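Acyl-CoA thioesterase II TesB2 (Mycobacterium marinum, PDB 3U0A) probably hydrolyses fatty acyl-CoA thioesters to free fatty acids and coenzyme A, as a member of the C/M/P thioester hydrolase family. Local coordinates at residues Thr83-Asn95 and Phe104-Gly116. Sequence-based numbering, arbitrary orientation.
With SO4 (sulfate ion), chain I.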
loop_
_atom_site.group_PDB
_atom_site.type_symbol
_atom_site.label_atom_id
_atom_site.label_comp_id
_atom_site.label_asym_id
_atom_site.label_seq_id
_atom_site.Cartn_x
_atom_site.Cartn_y
_atom_site.Cartn_z
ATOM N N THR A 83 -1.694 -19.289 1.426
ATOM C CA THR A 83 -2.585 -18.756 2.398
ATOM C C THR A 83 -4.027 -19.067 1.993
ATOM O O THR A 83 -4.852 -19.458 2.822
ATOM C CB THR A 83 -2.344 -17.252 2.573
ATOM O OG1 THR A 83 -0.976 -17.038 2.919
ATOM C CG2 THR A 83 -3.223 -16.709 3.669
ATOM N N ARG A 84 -4.297 -18.927 0.700
ATOM C CA ARG A 84 -5.601 -19.199 0.129
ATOM C C ARG A 84 -5.445 -19.597 -1.349
ATOM O O ARG A 84 -4.632 -19.007 -2.100
ATOM C CB ARG A 84 -6.481 -17.962 0.289
ATOM C CG ARG A 84 -7.959 -18.076 -0.137
ATOM C CD ARG A 84 -8.193 -17.582 -1.571
ATOM N NE ARG A 84 -7.466 -16.331 -1.899
ATOM C CZ ARG A 84 -7.987 -15.100 -1.810
ATOM N NH1 ARG A 84 -9.259 -14.937 -1.427
ATOM N NH2 ARG A 84 -7.248 -14.020 -2.118
ATOM N N ASP A 85 -6.192 -20.621 -1.726
ATOM C CA ASP A 85 -6.282 -21.081 -3.098
ATOM C C ASP A 85 -7.777 -21.229 -3.534
ATOM O O ASP A 85 -8.392 -22.254 -3.322
ATOM C CB ASP A 85 -5.533 -22.421 -3.252
ATOM C CG ASP A 85 -4.032 -22.249 -3.264
ATOM O OD1 ASP A 85 -3.440 -22.275 -4.352
ATOM O OD2 ASP A 85 -3.431 -22.050 -2.188
ATOM N N GLY A 86 -8.338 -20.195 -4.133
ATOM C CA GLY A 86 -9.718 -20.233 -4.577
ATOM C C GLY A 86 -9.801 -20.314 -6.080
ATOM O O GLY A 86 -8.808 -20.600 -6.754
ATOM N N GLY A 87 -10.988 -20.046 -6.606
ATOM C CA GLY A 87 -11.258 -20.181 -8.034
ATOM C C GLY A 87 -10.721 -19.056 -8.905
ATOM O O GLY A 87 -10.368 -19.291 -10.051
ATOM N N SER A 88 -10.689 -17.846 -8.354
ATOM C CA SER A 88 -10.269 -16.639 -9.074
ATOM C C SER A 88 -9.011 -16.027 -8.493
ATOM O O SER A 88 -8.238 -15.411 -9.221
ATOM C CB SER A 88 -11.366 -15.563 -9.028
ATOM O OG SER A 88 -12.473 -15.953 -9.814
ATOM N N PHE A 89 -8.830 -16.177 -7.185
ATOM C CA PHE A 89 -7.731 -15.565 -6.502
ATOM C C PHE A 89 -6.918 -16.605 -5.692
ATOM O O PHE A 89 -7.474 -17.527 -5.062
ATOM C CB PHE A 89 -8.260 -14.462 -5.576
ATOM C CG PHE A 89 -8.760 -13.223 -6.306
ATOM C CD1 PHE A 89 -10.057 -13.165 -6.785
ATOM C CD2 PHE A 89 -7.931 -12.112 -6.498
ATOM C CE1 PHE A 89 -10.518 -12.056 -7.445
ATOM C CE2 PHE A 89 -8.400 -10.994 -7.172
ATOM C CZ PHE A 89 -9.701 -10.973 -7.639
ATOM N N VAL A 90 -5.598 -16.454 -5.719
ATOM C CA VAL A 90 -4.717 -17.214 -4.869
ATOM C C VAL A 90 -3.904 -16.197 -4.072
ATOM O O VAL A 90 -3.539 -15.128 -4.579
ATOM C CB VAL A 90 -3.832 -18.155 -5.714
ATOM C CG1 VAL A 90 -2.658 -18.679 -4.921
ATOM C CG2 VAL A 90 -4.654 -19.321 -6.280
ATOM N N THR A 91 -3.660 -16.488 -2.799
ATOM C CA THR A 91 -2.868 -15.582 -1.964
ATOM C C THR A 91 -1.712 -16.331 -1.351
ATOM O O THR A 91 -1.895 -17.448 -0.911
ATOM C CB THR A 91 -3.711 -14.969 -0.814
ATOM O OG1 THR A 91 -4.925 -14.400 -1.342
ATOM C CG2 THR A 91 -2.919 -13.893 -0.078
ATOM N N ARG A 92 -0.544 -15.689 -1.293
ATOM C CA ARG A 92 0.644 -16.237 -0.642
ATOM C C ARG A 92 1.229 -15.310 0.412
ATOM O O ARG A 92 1.130 -14.093 0.264
ATOM C CB ARG A 92 1.704 -16.514 -1.695
ATOM C CG ARG A 92 1.314 -17.585 -2.715
ATOM C CD ARG A 92 1.135 -18.944 -2.058
ATOM N NE ARG A 92 0.852 -20.027 -2.998
ATOM C CZ ARG A 92 -0.331 -20.604 -3.184
ATOM N NH1 ARG A 92 -1.427 -20.212 -2.511
ATOM N NH2 ARG A 92 -0.431 -21.578 -4.063
ATOM N N ARG A 93 1.812 -15.878 1.481
ATOM C CA ARG A 93 2.715 -15.104 2.374
ATOM C C ARG A 93 4.093 -15.708 2.280
ATOM O O ARG A 93 4.202 -16.923 2.092
ATOM C CB ARG A 93 2.240 -15.029 3.831
ATOM C CG ARG A 93 1.010 -14.165 3.964
ATOM C CD ARG A 93 0.634 -13.823 5.393
ATOM N NE ARG A 93 0.498 -14.975 6.306
ATOM C CZ ARG A 93 0.281 -14.899 7.644
ATOM N NH1 ARG A 93 0.163 -13.718 8.301
ATOM N NH2 ARG A 93 0.214 -16.019 8.346
ATOM N N VAL A 94 5.124 -14.869 2.360
ATOM C CA VAL A 94 6.507 -15.316 2.303
ATOM C C VAL A 94 7.331 -14.631 3.390
ATOM O O VAL A 94 7.199 -13.402 3.597
ATOM C CB VAL A 94 7.197 -14.994 0.947
ATOM C CG1 VAL A 94 8.650 -15.476 0.959
ATOM C CG2 VAL A 94 6.460 -15.610 -0.226
ATOM N N ASN A 95 8.180 -15.432 4.066
ATOM C CA ASN A 95 9.194 -14.932 4.983
ATOM C C ASN A 95 10.601 -15.232 4.451
ATOM O O ASN A 95 10.945 -16.366 4.246
ATOM C CB ASN A 95 9.057 -15.569 6.368
ATOM C CG ASN A 95 7.949 -14.961 7.214
ATOM O OD1 ASN A 95 7.370 -13.896 6.900
ATOM N ND2 ASN A 95 7.657 -15.635 8.322
ATOM N N PHE A 104 12.646 -10.055 5.943
ATOM C CA PHE A 104 11.653 -9.458 5.086
ATOM C C PHE A 104 10.408 -10.309 5.126
ATOM O O PHE A 104 10.488 -11.499 5.070
ATOM C CB PHE A 104 12.190 -9.351 3.635
ATOM C CG PHE A 104 11.221 -8.713 2.675
ATOM C CD1 PHE A 104 10.995 -7.343 2.693
ATOM C CD2 PHE A 104 10.486 -9.484 1.791
ATOM C CE1 PHE A 104 10.076 -6.765 1.832
ATOM C CE2 PHE A 104 9.587 -8.910 0.927
ATOM C CZ PHE A 104 9.379 -7.553 0.945
ATOM N N SER A 105 9.255 -9.688 5.206
ATOM C CA SER A 105 7.976 -10.409 5.245
ATOM C C SER A 105 6.980 -9.755 4.296
ATOM O O SER A 105 6.883 -8.549 4.204
ATOM C CB SER A 105 7.388 -10.452 6.661
ATOM O OG SER A 105 6.293 -11.357 6.730
ATOM N N MET A 106 6.197 -10.576 3.633
ATOM C CA MET A 106 5.575 -10.183 2.414
ATOM C C MET A 106 4.275 -10.944 2.145
ATOM O O MET A 106 4.114 -12.075 2.511
ATOM C CB MET A 106 6.559 -10.506 1.333
ATOM C CG MET A 106 6.134 -10.082 -0.003
ATOM S SD MET A 106 6.950 -11.105 -1.218
ATOM C CE MET A 106 5.551 -11.251 -2.347
ATOM N N GLY A 107 3.362 -10.291 1.458
ATOM C CA GLY A 107 2.202 -10.965 0.894
ATOM C C GLY A 107 1.930 -10.513 -0.535
ATOM O O GLY A 107 2.245 -9.373 -0.894
ATOM N N ALA A 108 1.338 -11.414 -1.323
ATOM C CA ALA A 108 1.005 -11.158 -2.716
ATOM C C ALA A 108 -0.282 -11.876 -3.115
ATOM O O ALA A 108 -0.568 -12.952 -2.602
ATOM C CB ALA A 108 2.163 -11.560 -3.630
ATOM N N SER A 109 -1.030 -11.265 -4.056
ATOM C CA SER A 109 -2.308 -11.795 -4.552
ATOM C C SER A 109 -2.223 -12.094 -6.045
ATOM O O SER A 109 -1.638 -11.337 -6.805
ATOM C CB SER A 109 -3.451 -10.803 -4.273
ATOM O OG SER A 109 -4.747 -11.397 -4.407
ATOM N N PHE A 110 -2.820 -13.207 -6.438
ATOM C CA PHE A 110 -2.819 -13.684 -7.814
ATOM C C PHE A 110 -4.276 -13.943 -8.320
ATOM O O PHE A 110 -5.112 -14.506 -7.604
ATOM C CB PHE A 110 -1.973 -14.969 -7.903
ATOM C CG PHE A 110 -0.568 -14.826 -7.352
ATOM C CD1 PHE A 110 -0.352 -14.670 -6.002
ATOM C CD2 PHE A 110 0.531 -14.861 -8.194
ATOM C CE1 PHE A 110 0.918 -14.531 -5.491
ATOM C CE2 PHE A 110 1.825 -14.718 -7.689
ATOM C CZ PHE A 110 2.017 -14.547 -6.330
ATOM N N GLN A 111 -4.571 -13.516 -9.546
ATOM C CA GLN A 111 -5.917 -13.614 -10.093
ATOM C C GLN A 111 -5.897 -14.154 -11.486
ATOM O O GLN A 111 -4.975 -13.909 -12.247
ATOM C CB GLN A 111 -6.581 -12.236 -10.108
ATOM C CG GLN A 111 -8.033 -12.198 -10.614
ATOM C CD GLN A 111 -8.518 -10.791 -10.951
ATOM O OE1 GLN A 111 -7.726 -9.916 -11.225
ATOM N NE2 GLN A 111 -9.823 -10.579 -10.921
ATOM N N THR A 112 -6.962 -14.847 -11.846
ATOM C CA THR A 112 -7.153 -15.251 -13.245
ATOM C C THR A 112 -7.554 -14.057 -14.152
ATOM O O THR A 112 -7.870 -12.952 -13.704
ATOM C CB THR A 112 -8.167 -16.413 -13.396
ATOM O OG1 THR A 112 -9.371 -16.083 -12.713
ATOM C CG2 THR A 112 -7.624 -17.690 -12.837
ATOM N N ALA A 113 -7.499 -14.296 -15.456
ATOM C CA ALA A 113 -7.934 -13.294 -16.425
ATOM C C ALA A 113 -9.446 -13.170 -16.357
ATOM O O ALA A 113 -10.142 -14.128 -16.596
ATOM C CB ALA A 113 -7.482 -13.669 -17.841
ATOM N N GLN A 114 -9.930 -11.995 -15.981
ATOM C CA GLN A 114 -11.359 -11.734 -15.921
ATOM C C GLN A 114 -11.643 -10.303 -16.403
ATOM O O GLN A 114 -10.741 -9.629 -16.883
ATOM C CB GLN A 114 -11.860 -11.963 -14.491
ATOM C CG GLN A 114 -11.287 -13.229 -13.860
ATOM C CD GLN A 114 -11.956 -13.616 -12.549
ATOM O OE1 GLN A 114 -11.961 -12.838 -11.567
ATOM N NE2 GLN A 114 -12.510 -14.838 -12.511
ATOM N N ASN A 115 -12.882 -9.835 -16.246
ATOM C CA ASN A 115 -13.309 -8.557 -16.835
ATOM C C ASN A 115 -14.056 -7.653 -15.854
ATOM O O ASN A 115 -14.571 -8.110 -14.845
ATOM C CB ASN A 115 -14.171 -8.826 -18.093
ATOM C CG ASN A 115 -13.512 -9.827 -19.050
ATOM O OD1 ASN A 115 -13.935 -11.005 -19.146
ATOM N ND2 ASN A 115 -12.436 -9.374 -19.742
ATOM N N GLY A 116 -14.114 -6.372 -16.185
ATOM C CA GLY A 116 -14.694 -5.390 -15.304
ATOM C C GLY A 116 -14.676 -3.990 -15.855
ATOM O O GLY A 116 -14.227 -3.753 -16.975
HETATM S S SO4 I . -14.511 -15.928 -6.679
HETATM O O1 SO4 I . -15.945 -15.775 -6.253
HETATM O O2 SO4 I . -13.969 -14.537 -6.961
HETATM O O3 SO4 I . -13.690 -16.505 -5.564
HETATM O O4 SO4 I . -14.493 -16.891 -7.847
HETATM O O HOH W 1 -6.935 -11.433 -1.830
#
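Val90, Arg92 and Val94 pair through their backbones with Phe110, Ala108 and Met106 as an antiparallel hairpin, the strand directions 160° apart; the Met106 N to Val94 O bond is weak, and Thr112 N continues the pairing to Ser88 O (3.0 Å). The face bearing Val90, Val94, Met106, Ala108 and Phe110 turns to helix 34-51 and the loop after it, as the sheet of a hotdog domain wraps its central helix. Apolar residues suit it: Val90 CB packs on Phe110 CB at 4.3 Å, and the small side chain of Ala108 packs against Leu62 of the next strand, 58-66. Arg92 also starts on this face. Its CG, beside its own backbone N, comes 4.1 Å from Phe110 CE1, and a turn about CB-CG (chi2 -64°) carries the chain away across strand 76-85. There the guanidinium meets the Asp85 carboxylate with its two terminal nitrogens as a salt bridge, NH1 reaching OD2 at 2.7 Å and NH2 reaching OD1, while NH2 also bonds Thr52 O.

On the face that carries Phe89 and Gln111, Gln111 reaches the second subunit. It extends alongside Phe89, its CG over the ring face 3.8 Å from the centroid, with amide and ring planes only 23° apart. With CG over the ring and NE2 near CZ, the amide still makes polar bonds: NE2 donates to Gln114 OE1 (3.2 Å), and OE1 accepts from Arg250 of the second subunit. Gln114 in turn gives NE2 to Ser88 OG at 2.9 Å, and that hydroxyl donates to O4 of a sulfate (3.0 Å), probably from the crystallisation liquor. Arg275 of the second subunit binds both the sulfate and Gln114 OE1. The hairpin thus divides its chemistry, with a largely apolar face for the helix and, at its Ser88 end, amides and a hydroxyl linked to arginines of the neighbouring subunit.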